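Local coordinates for class D beta-lactamase (Fusobacterium nucleatum subsp. polymorphum, PDB 4IED), which probably hydrolyses beta-lactam antibiotics to substituted beta-amino acids, at residues G126-K129 with N134-I137; N70-N75 with K120-E125; N63-L68 with N128-G133. All coordinates share one frame; numbering follows the deposited sequence. Where two conformers were deposited one is given.

Interaction 1. Residues G126-K129 with N134-I137; sequences GLNK and NKEI
K135 lies beside helix 108-130, its CA 5.6 Å from the CA of L127, and its aliphatic chain is laid against the turn that carries L127 and N128. CB starts the contact, 4.4 Å from L127 CB and also touching the side-chain amide of N128. CG goes on to the backbone, 3.8 Å from L127 O, and CD rests on the same N128 amide, which the lysine chain crosses at about a right angle. Bends at chi3 (-81°) and chi4 (-65°) then carry NZ away from the helix to N131 OD1 and G133 O, which it hydrogen-bonds. Within the loop holding K135, N134 makes an Asx turn: N134 OD1 accepts from E136 N at 3.1 Å, with the donor above the carbonyl plane. N134 and E136 both bind magnesium in a crystal structure of this enzyme, although no ion sits on them here. Deeper in, the buried pair L127 and I137 cross obliquely. L127 CD1 is pressed to within 3.4 Å of I137 CG1, tighter than ordinary van der Waals contact, and lies 3.8 Å from I137 CD1. M123 and F144 also pack against I137.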
ATOM      1  N   GLY A 126       0.041  -3.343  16.906  1.00  5.68           N
ATOM      2  CA  GLY A 126      -0.660  -3.234  15.658  1.00  5.35           C
ATOM      3  C   GLY A 126      -0.187  -4.136  14.536  1.00  4.95           C
ATOM      4  O   GLY A 126      -0.942  -4.839  13.876  1.00  5.10           O
ATOM      5  N   LEU A 127       1.148  -4.130  14.373  1.00  4.62           N
ATOM      6  CA  LEU A 127       1.790  -5.011  13.386  1.00  4.62           C
ATOM      7  C   LEU A 127       1.492  -6.498  13.732  1.00  4.53           C
ATOM      8  O   LEU A 127       1.261  -7.318  12.880  1.00  4.62           O
ATOM      9  CB  LEU A 127       3.295  -4.822  13.327  1.00  4.93           C
ATOM     10  CG  LEU A 127       3.820  -3.455  12.831  1.00  5.31           C
ATOM     11  CD1 LEU A 127       5.365  -3.381  12.834  1.00  5.67           C
ATOM     12  CD2 LEU A 127       3.283  -3.152  11.467  1.00  5.76           C
ATOM     13  N   ASN A 128       1.496  -6.789  15.043  1.00  4.70           N
ATOM     14  CA  ASN A 128       1.354  -8.163  15.485  1.00  4.96           C
ATOM     15  C   ASN A 128      -0.094  -8.620  15.293  1.00  5.67           C
ATOM     16  O   ASN A 128      -0.339  -9.768  14.863  1.00  5.89           O
ATOM     17  CB  ASN A 128       1.757  -8.306  16.938  1.00  5.24           C
ATOM     18  CG  ASN A 128       3.271  -8.288  17.125  1.00  5.28           C
ATOM     19  OD1 ASN A 128       3.998  -8.158  16.147  1.00  5.21           O
ATOM     20  ND2 ASN A 128       3.734  -8.418  18.312  1.00  5.85           N
ATOM     21  N   LYS A 129      -1.051  -7.700  15.534  1.00  6.59           N
ATOM     22  CA  LYS A 129      -2.500  -7.973  15.324  1.00  7.86           C
ATOM     23  C   LYS A 129      -2.783  -8.238  13.839  1.00  7.18           C
ATOM     24  O   LYS A 129      -3.606  -9.118  13.492  1.00  7.39           O
ATOM     25  CB  LYS A 129      -3.315  -6.858  15.859  1.00 10.13           C
ATOM     26  CG  LYS A 129      -3.467  -6.894  17.351  1.00 13.54           C
ATOM     27  CD  LYS A 129      -3.834  -5.493  17.798  1.00 16.81           C
ATOM     28  CE  LYS A 129      -5.219  -5.181  17.391  1.00 18.49           C
ATOM     29  NZ  LYS A 129      -5.610  -3.956  18.151  1.00 19.69           N
ATOM     30  N   ASN A 134       7.247  -9.240   8.324  1.00  5.56           N
ATOM     31  CA  ASN A 134       8.092  -9.720   9.407  1.00  5.90           C
ATOM     32  C   ASN A 134       7.895  -9.068  10.773  1.00  5.95           C
ATOM     33  O   ASN A 134       8.513  -9.455  11.782  1.00  6.30           O
ATOM     34  CB  ASN A 134       9.585  -9.704   8.996  1.00  6.09           C
ATOM     35  CG  ASN A 134      10.137  -8.300   8.799  1.00  5.89           C
ATOM     36  OD1 ASN A 134       9.467  -7.285   9.158  1.00  5.64           O
ATOM     37  ND2 ASN A 134      11.393  -8.223   8.252  1.00  6.08           N
ATOM     38  N   LYS A 135       7.058  -8.031  10.792  1.00  5.64           N
ATOM     39  CA  LYS A 135       6.672  -7.387  12.078  1.00  5.73           C
ATOM     40  C   LYS A 135       7.898  -6.731  12.791  1.00  5.93           C
ATOM     41  O   LYS A 135       7.871  -6.487  13.996  1.00  6.23           O
ATOM     42  CB  LYS A 135       5.944  -8.319  13.035  1.00  6.03           C
ATOM     43  CG  LYS A 135       4.691  -8.982  12.479  1.00  5.94           C
ATOM     44  CD  LYS A 135       4.278 -10.243  13.182  1.00  6.36           C
ATOM     45  CE  LYS A 135       5.046 -11.498  12.765  1.00  6.63           C
ATOM     46  NZ  LYS A 135       4.851 -11.923  11.376  1.00  6.44           N
ATOM     47  N   GLU A 136       8.921  -6.339  12.079  1.00  5.88           N
ATOM     48  CA  GLU A 136      10.114  -5.796  12.728  1.00  6.16           C
ATOM     49  C   GLU A 136      10.062  -4.253  12.693  1.00  6.02           C
ATOM     50  O   GLU A 136       9.944  -3.660  11.598  1.00  5.71           O
ATOM     51  CB  GLU A 136      11.334  -6.266  11.984  1.00  6.32           C
ATOM     52  CG  GLU A 136      11.470  -7.784  12.054  1.00  6.59           C
ATOM     53  CD  GLU A 136      11.734  -8.259  13.465  1.00  7.04           C
ATOM     54  OE1 GLU A 136      12.662  -7.759  14.120  1.00  7.45           O
ATOM     55  OE2 GLU A 136      11.089  -9.230  13.866  1.00  7.19           O
ATOM     56  N   ILE A 137      10.247  -3.672  13.846  1.00  6.64           N
ATOM     57  CA  ILE A 137      10.318  -2.246  14.021  1.00  7.54           C
ATOM     58  C   ILE A 137      11.767  -1.783  14.243  1.00  7.87           C
ATOM     59  O   ILE A 137      12.071  -0.585  14.078  1.00  8.56           O
ATOM     60  CB  ILE A 137       9.342  -1.698  15.089  1.00  8.53           C
ATOM     61  CG1 ILE A 137       7.911  -1.975  14.594  1.00  8.94           C
ATOM     62  CG2 ILE A 137       9.669  -0.241  15.444  1.00  9.43           C
ATOM     63  CD1 ILE A 137       7.008  -1.733  15.785  1.00 10.08           C
TER

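Interaction 2. Residues N70-N75 with K120-E125; sequences NGIVKN and KERMQE
R122 reaches from helix 108-130 to the loop that follows helix 62-69, where N70 and I72 receive it. I72 approaches from the opposite direction and sets its CD1 methyl over one face of the guanidinium, 3.5 Å from R122 NH2 and 3.9 Å from R122 CZ. Lower on the arginine, the N70 side chain slides past in the opposite sense: N70 CG is 4.0 Å from R122 CD, and the amide plane stands 61° from the guanidinium plane, so the two flat groups do not stack. A water completes this shell, donating to N70 O at 2.8 Å and accepting from R122 NH1 at 3.2 Å.

The next shell fixes the arginine. Its chain bends at chi3 (-66°), and the head runs back alongside its own helix toward the preceding turn, where NE hydrogen-bonds L118 O and NH2 hydrogen-bonds E117 O. The helix is kinked where the N atoms of K120 and E121 make no bond to the preceding turn; in a regular helix E117 O would accept from E121 N, and the bond from R122 NH2 is consistent with its standing in for that missing one. On the loop side, G71 with its positive phi ends helix 62-69 in a Schellman motif, which turns the chain between N70 and I72. I72 also packs on L114 and E117.

No direct hydrogen bond joins the two segments. Carbonyl oxygens and a water probably ease the guanidinium charge, and the arginine, fixed by its own helix, offers the loop a preset surface.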
ATOM      1  N   ASN A  70      -6.155   3.154  17.846  1.00  7.27           N
ATOM      2  CA  ASN A  70      -5.671   3.709  19.072  1.00  7.61           C
ATOM      3  C   ASN A  70      -6.193   5.100  19.421  1.00  7.81           C
ATOM      4  O   ASN A  70      -5.746   5.741  20.387  1.00  8.13           O
ATOM      5  CB  ASN A  70      -4.140   3.690  19.114  1.00  7.50           C
ATOM      6  CG  ASN A  70      -3.597   2.280  19.256  1.00  7.52           C
ATOM      7  OD1 ASN A  70      -3.118   1.670  18.262  1.00  7.45           O
ATOM      8  ND2 ASN A  70      -3.626   1.804  20.382  1.00  7.92           N
ATOM      9  N   GLY A  71      -7.089   5.610  18.610  1.00  7.67           N
ATOM     10  CA  GLY A  71      -7.610   6.928  18.925  1.00  7.92           C
ATOM     11  C   GLY A  71      -6.619   8.108  18.824  1.00  7.86           C
ATOM     12  O   GLY A  71      -6.830   9.143  19.464  1.00  8.20           O
ATOM     13  N   ILE A  72      -5.578   7.955  17.978  1.00  7.48           N
ATOM     14  CA  ILE A  72      -4.600   9.051  17.885  1.00  7.50           C
ATOM     15  C   ILE A  72      -5.275  10.273  17.253  1.00  7.54           C
ATOM     16  O   ILE A  72      -4.954  11.406  17.592  1.00  7.79           O
ATOM     17  CB  ILE A  72      -3.378   8.617  17.070  1.00  7.15           C
ATOM     18  CG1 ILE A  72      -2.699   7.360  17.674  1.00  7.17           C
ATOM     19  CG2 ILE A  72      -2.430   9.780  16.968  1.00  7.25           C
ATOM     20  CD1 ILE A  72      -2.243   7.483  19.102  1.00  7.61           C
ATOM     21  N   VAL A  73      -6.197  10.027  16.343  1.00  7.33           N
ATOM     22  CA  VAL A  73      -7.092  11.046  15.781  1.00  7.44           C
ATOM     23  C   VAL A  73      -8.518  10.503  16.004  1.00  7.60           C
ATOM     24  O   VAL A  73      -8.660   9.289  16.018  1.00  7.46           O
ATOM     25  CB  VAL A  73      -6.852  11.298  14.298  1.00  7.10           C
ATOM     26  CG1 VAL A  73      -5.435  11.896  14.082  1.00  7.03           C
ATOM     27  CG2 VAL A  73      -6.986  10.089  13.422  1.00  6.73           C
ATOM     28  N   LYS A  74      -9.507  11.376  15.955  1.00  7.61           N
ATOM     29  CA  LYS A  74     -10.896  10.981  16.034  0.50  8.24           C
ATOM     30  C   LYS A  74     -11.342  10.243  14.761  1.00  7.79           C
ATOM     31  O   LYS A  74     -12.077   9.244  14.838  1.00  8.04           O
ATOM     32  CB  LYS A  74     -11.760  12.221  16.310  0.50  9.17           C
ATOM     33  CG  LYS A  74     -13.209  11.853  16.427  0.50 10.46           C
ATOM     34  CD  LYS A  74     -14.062  12.981  16.943  0.50 11.72           C
ATOM     35  CE  LYS A  74     -13.848  14.286  16.201  0.50 12.19           C
ATOM     36  NZ  LYS A  74     -14.249  14.330  14.792  0.50 12.53           N
ATOM     37  N   ASN A  75     -10.849  10.718  13.602  1.00  7.37           N
ATOM     38  CA  ASN A  75     -11.144  10.142  12.292  1.00  7.22           C
ATOM     39  C   ASN A  75     -10.143  10.733  11.297  1.00  6.74           C
ATOM     40  O   ASN A  75      -9.427  11.643  11.668  1.00  6.61           O
ATOM     41  CB  ASN A  75     -12.633  10.330  11.888  1.00  7.70           C
ATOM     42  CG  ASN A  75     -13.044  11.759  11.930  1.00  7.90           C
ATOM     43  OD1 ASN A  75     -12.426  12.645  11.329  1.00  7.59           O
ATOM     44  ND2 ASN A  75     -14.183  11.982  12.728  1.00  8.55           N
ATOM     45  N   LYS A 120       6.579   2.732  20.093  1.00  7.56           N
ATOM     46  CA  LYS A 120       6.933   1.375  19.746  1.00  8.51           C
ATOM     47  C   LYS A 120       5.955   0.289  20.220  1.00  8.00           C
ATOM     48  O   LYS A 120       5.630  -0.688  19.509  1.00  7.48           O
ATOM     49  CB  LYS A 120       8.356   1.078  20.190  1.00 11.17           C
ATOM     50  CG  LYS A 120       8.869  -0.260  19.659  1.00 13.09           C
ATOM     51  CD  LYS A 120      10.399  -0.498  19.730  1.00 17.37           C
ATOM     52  CE  LYS A 120      10.715  -1.839  19.118  1.00 18.55           C
ATOM     53  NZ  LYS A 120      12.120  -2.209  19.141  1.00 21.23           N
ATOM     54  N   GLU A 121       5.552   0.377  21.471  1.00  8.76           N
ATOM     55  CA  GLU A 121       4.702  -0.651  22.019  1.00  9.48           C
ATOM     56  C   GLU A 121       3.388  -0.776  21.249  1.00  7.98           C
ATOM     57  O   GLU A 121       2.970  -1.872  20.868  1.00  8.44           O
ATOM     58  CB  GLU A 121       4.441  -0.431  23.533  1.00 12.54           C
ATOM     59  CG  GLU A 121       3.506  -1.414  24.195  1.00 16.45           C
ATOM     60  CD  GLU A 121       3.345  -1.190  25.739  1.00 21.82           C
ATOM     61  OE1 GLU A 121       3.579  -2.135  26.504  1.00 28.07           O
ATOM     62  OE2 GLU A 121       2.971  -0.100  26.217  1.00 30.11           O
ATOM     63  N   ARG A 122       2.746   0.331  21.004  1.00  7.16           N
ATOM     64  CA  ARG A 122       1.408   0.277  20.329  1.00  6.59           C
ATOM     65  C   ARG A 122       1.600  -0.033  18.865  1.00  5.67           C
ATOM     66  O   ARG A 122       0.801  -0.773  18.257  1.00  5.51           O
ATOM     67  CB  ARG A 122       0.643   1.583  20.485  1.00  6.93           C
ATOM     68  CG  ARG A 122       0.170   1.807  21.907  1.00  7.92           C
ATOM     69  CD  ARG A 122      -0.818   2.956  22.052  1.00  8.47           C
ATOM     70  NE  ARG A 122      -0.175   4.218  21.739  1.00  8.32           N
ATOM     71  CZ  ARG A 122      -0.808   5.375  21.989  1.00  8.78           C
ATOM     72  NH1 ARG A 122      -2.095   5.403  22.462  1.00  9.86           N
ATOM     73  NH2 ARG A 122      -0.164   6.492  21.767  1.00  8.99           N
ATOM     74  N   MET A 123       2.674   0.444  18.252  1.00  5.01           N
ATOM     75  CA  MET A 123       2.909   0.125  16.888  1.00  4.70           C
ATOM     76  C   MET A 123       3.154  -1.385  16.722  1.00  4.60           C
ATOM     77  O   MET A 123       2.662  -2.034  15.829  1.00  4.47           O
ATOM     78  CB  MET A 123       4.137   0.882  16.315  1.00  4.77           C
ATOM     79  CG  MET A 123       4.359   0.735  14.820  1.00  4.90           C
ATOM     80  SD  MET A 123       3.034   1.334  13.736  1.00  5.25           S
ATOM     81  CE  MET A 123       3.482   3.061  13.761  1.00  5.42           C
ATOM     82  N   GLN A 124       4.019  -1.946  17.575  1.00  4.84           N
ATOM     83  CA  GLN A 124       4.282  -3.385  17.568  1.00  5.02           C
ATOM     84  C   GLN A 124       3.008  -4.191  17.721  1.00  5.22           C
ATOM     85  O   GLN A 124       2.781  -5.188  17.033  1.00  5.16           O
ATOM     86  CB  GLN A 124       5.306  -3.768  18.622  1.00  5.57           C
ATOM     87  CG  GLN A 124       5.685  -5.216  18.539  1.00  5.96           C
ATOM     88  CD  GLN A 124       6.599  -5.491  17.397  1.00  5.88           C
ATOM     89  OE1 GLN A 124       6.222  -6.183  16.358  1.00  6.14           O
ATOM     90  NE2 GLN A 124       7.743  -4.966  17.473  1.00  6.29           N
ATOM     91  N   GLU A 125       2.134  -3.763  18.671  1.00  6.02           N
ATOM     92  CA  GLU A 125       0.899  -4.503  18.907  1.00  6.96           C
ATOM     93  C   GLU A 125       0.060  -4.462  17.642  1.00  6.13           C
ATOM     94  O   GLU A 125      -0.587  -5.464  17.295  1.00  6.20           O
ATOM     95  CB  GLU A 125       0.188  -3.844  20.088  1.00  9.08           C
ATOM     96  CG  GLU A 125       0.771  -4.305  21.430  1.00 11.87           C
ATOM     97  CD  GLU A 125       0.378  -3.566  22.682  1.00 16.98           C
ATOM     98  OE1 GLU A 125       0.748  -4.192  23.745  1.00 18.46           O
ATOM     99  OE2 GLU A 125      -0.184  -2.408  22.632  1.00 20.78           O
TER
HETATM  100  O   HOH W   1      -4.538   7.478  22.157  1.00 22.40           O

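Interaction 3. Residues N63-L68 with N128-G133; sequences NTLIGL and NKLNYG
Apolar packing makes the whole of this buried contact, and L130 is its centre. Its branched end divides between two residues of helix 62-69: CD1 meets I66 CD1 at 4.0 Å, while CD2 lies 4.2 Å from L65 CD2. With CG anti to the carbonyl carbon (chi1 -67°), L130 sends both methyls across to that helix, and I66 lies oblique to it. The backbones stay well apart, I66 CA being 9.4 Å from L130 CA, so it is these branched side chains that span the gap between the two segments. F171 packs against L130 as well.

Hydrogen bonds serve each segment separately. G67 N bonds N63 O and L68 N bonds T64 O, both at 2.9 Å, in regular helical fashion. Helix 62-69 starts two residues after the carboxylated lysine at position 60, which belongs to the S-x-x-K motif of class D enzymes, and T64 OG1 hydrogen-bonds the backbone O of that residue and Y111 OH. At the other segment, the last turn of helix 108-130 closes in a Schellman motif, N131 taking positive phi.

Aromatic contact continues past this end: the ring of Y132 meets that of F59 edge to face.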
ATOM      1  N   ASN A  63      -0.559   1.943   8.808  1.00  4.97           N
ATOM      2  CA  ASN A  63      -0.255   2.920   9.798  1.00  5.14           C
ATOM      3  C   ASN A  63      -1.565   3.704  10.131  1.00  5.20           C
ATOM      4  O   ASN A  63      -1.866   3.919  11.340  1.00  5.42           O
ATOM      5  CB  ASN A  63       0.904   3.810   9.283  1.00  5.12           C
ATOM      6  CG  ASN A  63       1.604   4.602  10.373  1.00  5.37           C
ATOM      7  OD1 ASN A  63       1.305   4.566  11.549  1.00  5.56           O
ATOM      8  ND2 ASN A  63       2.634   5.393   9.958  1.00  5.43           N
ATOM      9  N   THR A  64      -2.313   4.088   9.110  1.00  5.07           N
ATOM     10  CA  THR A  64      -3.572   4.814   9.373  1.00  5.18           C
ATOM     11  C   THR A  64      -4.542   3.958  10.217  1.00  5.34           C
ATOM     12  O   THR A  64      -5.099   4.442  11.216  1.00  5.57           O
ATOM     13  CB  THR A  64      -4.321   5.106   8.071  1.00  5.07           C
ATOM     14  OG1 THR A  64      -3.439   5.845   7.147  1.00  4.97           O
ATOM     15  CG2 THR A  64      -5.568   5.953   8.332  1.00  5.25           C
ATOM     16  N   LEU A  65      -4.636   2.649   9.877  1.00  5.26           N
ATOM     17  CA  LEU A  65      -5.594   1.774  10.613  1.00  5.48           C
ATOM     18  C   LEU A  65      -5.206   1.645  12.047  1.00  5.72           C
ATOM     19  O   LEU A  65      -6.037   1.761  12.956  1.00  5.99           O
ATOM     20  CB  LEU A  65      -5.626   0.448   9.918  1.00  5.40           C
ATOM     21  CG  LEU A  65      -6.575  -0.572  10.405  1.00  5.65           C
ATOM     22  CD1 LEU A  65      -8.053  -0.137  10.374  1.00  5.82           C
ATOM     23  CD2 LEU A  65      -6.418  -1.923   9.770  1.00  5.63           C
ATOM     24  N   ILE A  66      -3.914   1.451  12.336  1.00  5.68           N
ATOM     25  CA  ILE A  66      -3.473   1.360  13.699  1.00  5.96           C
ATOM     26  C   ILE A  66      -3.640   2.667  14.441  1.00  6.13           C
ATOM     27  O   ILE A  66      -4.013   2.714  15.627  1.00  6.45           O
ATOM     28  CB  ILE A  66      -1.991   0.936  13.768  1.00  5.93           C
ATOM     29  CG1 ILE A  66      -1.827  -0.479  13.161  1.00  5.86           C
ATOM     30  CG2 ILE A  66      -1.440   0.963  15.140  1.00  6.26           C
ATOM     31  CD1 ILE A  66      -0.394  -0.849  12.777  1.00  5.79           C
ATOM     32  N   GLY A  67      -3.407   3.802  13.804  1.00  5.97           N
ATOM     33  CA  GLY A  67      -3.665   5.089  14.436  1.00  6.18           C
ATOM     34  C   GLY A  67      -5.104   5.337  14.819  1.00  6.38           C
ATOM     35  O   GLY A  67      -5.369   5.826  15.885  1.00  6.70           O
ATOM     36  N   LEU A  68      -6.002   4.993  13.879  1.00  6.22           N
ATOM     37  CA  LEU A  68      -7.428   5.079  14.223  1.00  6.48           C
ATOM     38  C   LEU A  68      -7.788   4.172  15.351  1.00  6.78           C
ATOM     39  O   LEU A  68      -8.547   4.601  16.246  1.00  7.14           O
ATOM     40  CB  LEU A  68      -8.276   4.733  12.998  1.00  6.31           C
ATOM     41  CG  LEU A  68      -8.184   5.728  11.805  1.00  6.10           C
ATOM     42  CD1 LEU A  68      -8.805   5.040  10.599  1.00  5.94           C
ATOM     43  CD2 LEU A  68      -8.820   7.081  12.182  1.00  6.37           C
ATOM     44  N   ASN A 128       1.496  -6.789  15.043  1.00  4.70           N
ATOM     45  CA  ASN A 128       1.354  -8.163  15.485  1.00  4.96           C
ATOM     46  C   ASN A 128      -0.094  -8.620  15.293  1.00  5.67           C
ATOM     47  O   ASN A 128      -0.339  -9.768  14.863  1.00  5.89           O
ATOM     48  CB  ASN A 128       1.757  -8.306  16.938  1.00  5.24           C
ATOM     49  CG  ASN A 128       3.271  -8.288  17.125  1.00  5.28           C
ATOM     50  OD1 ASN A 128       3.998  -8.158  16.147  1.00  5.21           O
ATOM     51  ND2 ASN A 128       3.734  -8.418  18.312  1.00  5.85           N
ATOM     52  N   LYS A 129      -1.051  -7.700  15.534  1.00  6.59           N
ATOM     53  CA  LYS A 129      -2.500  -7.973  15.324  1.00  7.86           C
ATOM     54  C   LYS A 129      -2.783  -8.238  13.839  1.00  7.18           C
ATOM     55  O   LYS A 129      -3.606  -9.118  13.492  1.00  7.39           O
ATOM     56  CB  LYS A 129      -3.315  -6.858  15.859  1.00 10.13           C
ATOM     57  CG  LYS A 129      -3.467  -6.894  17.351  1.00 13.54           C
ATOM     58  CD  LYS A 129      -3.834  -5.493  17.798  1.00 16.81           C
ATOM     59  CE  LYS A 129      -5.219  -5.181  17.391  1.00 18.49           C
ATOM     60  NZ  LYS A 129      -5.610  -3.956  18.151  1.00 19.69           N
ATOM     61  N   LEU A 130      -2.122  -7.479  12.946  1.00  6.07           N
ATOM     62  CA  LEU A 130      -2.173  -7.688  11.527  1.00  6.17           C
ATOM     63  C   LEU A 130      -1.372  -8.829  10.969  1.00  5.89           C
ATOM     64  O   LEU A 130      -1.481  -9.175   9.801  1.00  6.25           O
ATOM     65  CB  LEU A 130      -1.718  -6.407  10.787  1.00  6.15           C
ATOM     66  CG  LEU A 130      -2.610  -5.187  10.898  1.00  6.56           C
ATOM     67  CD1 LEU A 130      -1.881  -3.898  10.632  1.00  6.39           C
ATOM     68  CD2 LEU A 130      -3.914  -5.303  10.102  1.00  7.53           C
ATOM     69  N   ASN A 131      -0.457  -9.380  11.806  1.00  5.49           N
ATOM     70  CA  ASN A 131       0.558 -10.286  11.378  1.00  5.23           C
ATOM     71  C   ASN A 131       1.281  -9.745  10.092  1.00  5.25           C
ATOM     72  O   ASN A 131       1.465 -10.462   9.117  1.00  5.58           O
ATOM     73  CB  ASN A 131       0.023 -11.660  11.081  1.00  5.61           C
ATOM     74  CG  ASN A 131       1.127 -12.678  10.933  1.00  5.68           C
ATOM     75  OD1 ASN A 131       2.166 -12.639  11.647  1.00  5.64           O
ATOM     76  ND2 ASN A 131       0.916 -13.618  10.039  1.00  6.05           N
ATOM     77  N   TYR A 132       1.659  -8.461  10.137  1.00  5.32           N
ATOM     78  CA  TYR A 132       2.144  -7.676   8.978  1.00  5.02           C
ATOM     79  C   TYR A 132       3.592  -8.011   8.655  1.00  5.07           C
ATOM     80  O   TYR A 132       4.538  -7.600   9.360  1.00  5.13           O
ATOM     81  CB  TYR A 132       2.020  -6.156   9.257  1.00  4.83           C
ATOM     82  CG  TYR A 132       2.325  -5.286   8.056  1.00  4.60           C
ATOM     83  CD1 TYR A 132       3.596  -4.977   7.713  1.00  4.57           C
ATOM     84  CD2 TYR A 132       1.283  -4.731   7.265  1.00  4.48           C
ATOM     85  CE1 TYR A 132       3.838  -4.212   6.585  1.00  4.44           C
ATOM     86  CE2 TYR A 132       1.547  -3.966   6.168  1.00  4.36           C
ATOM     87  CZ  TYR A 132       2.835  -3.689   5.802  1.00  4.34           C
ATOM     88  OH  TYR A 132       3.094  -2.864   4.749  1.00  4.29           O
ATOM     89  N   GLY A 133       3.814  -8.723   7.546  1.00  5.10           N
ATOM     90  CA  GLY A 133       5.152  -9.023   7.136  1.00  5.20           C
ATOM     91  C   GLY A 133       5.989  -9.625   8.237  1.00  5.50           C
ATOM     92  O   GLY A 133       5.525 -10.484   8.987  1.00  5.73           O
TER

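Overall arrangement
All three contacts use helix 108-130. Interactions 1 and 3 share N128 and K129, and their centres are about 7 Å apart; a probable hydrogen bond from Y132 N to L127 O (3.0 Å) ties them, and I66 CD1 comes 3.7 Å from G126 C. Interactions 2 and 3 have centres about 9 Å apart and meet at the end of helix 62-69, where I72 N probably bonds G67 O. Between interactions 1 and 2, about 13 Å centre to centre, I137 CD1 packs 3.7 Å from M123 CG. Interaction 3 lies nearest the carboxylated lysine in the chain, whereas interaction 2 is at the surface, the I72 side chain being about 7 Å from a bound magnesium ion.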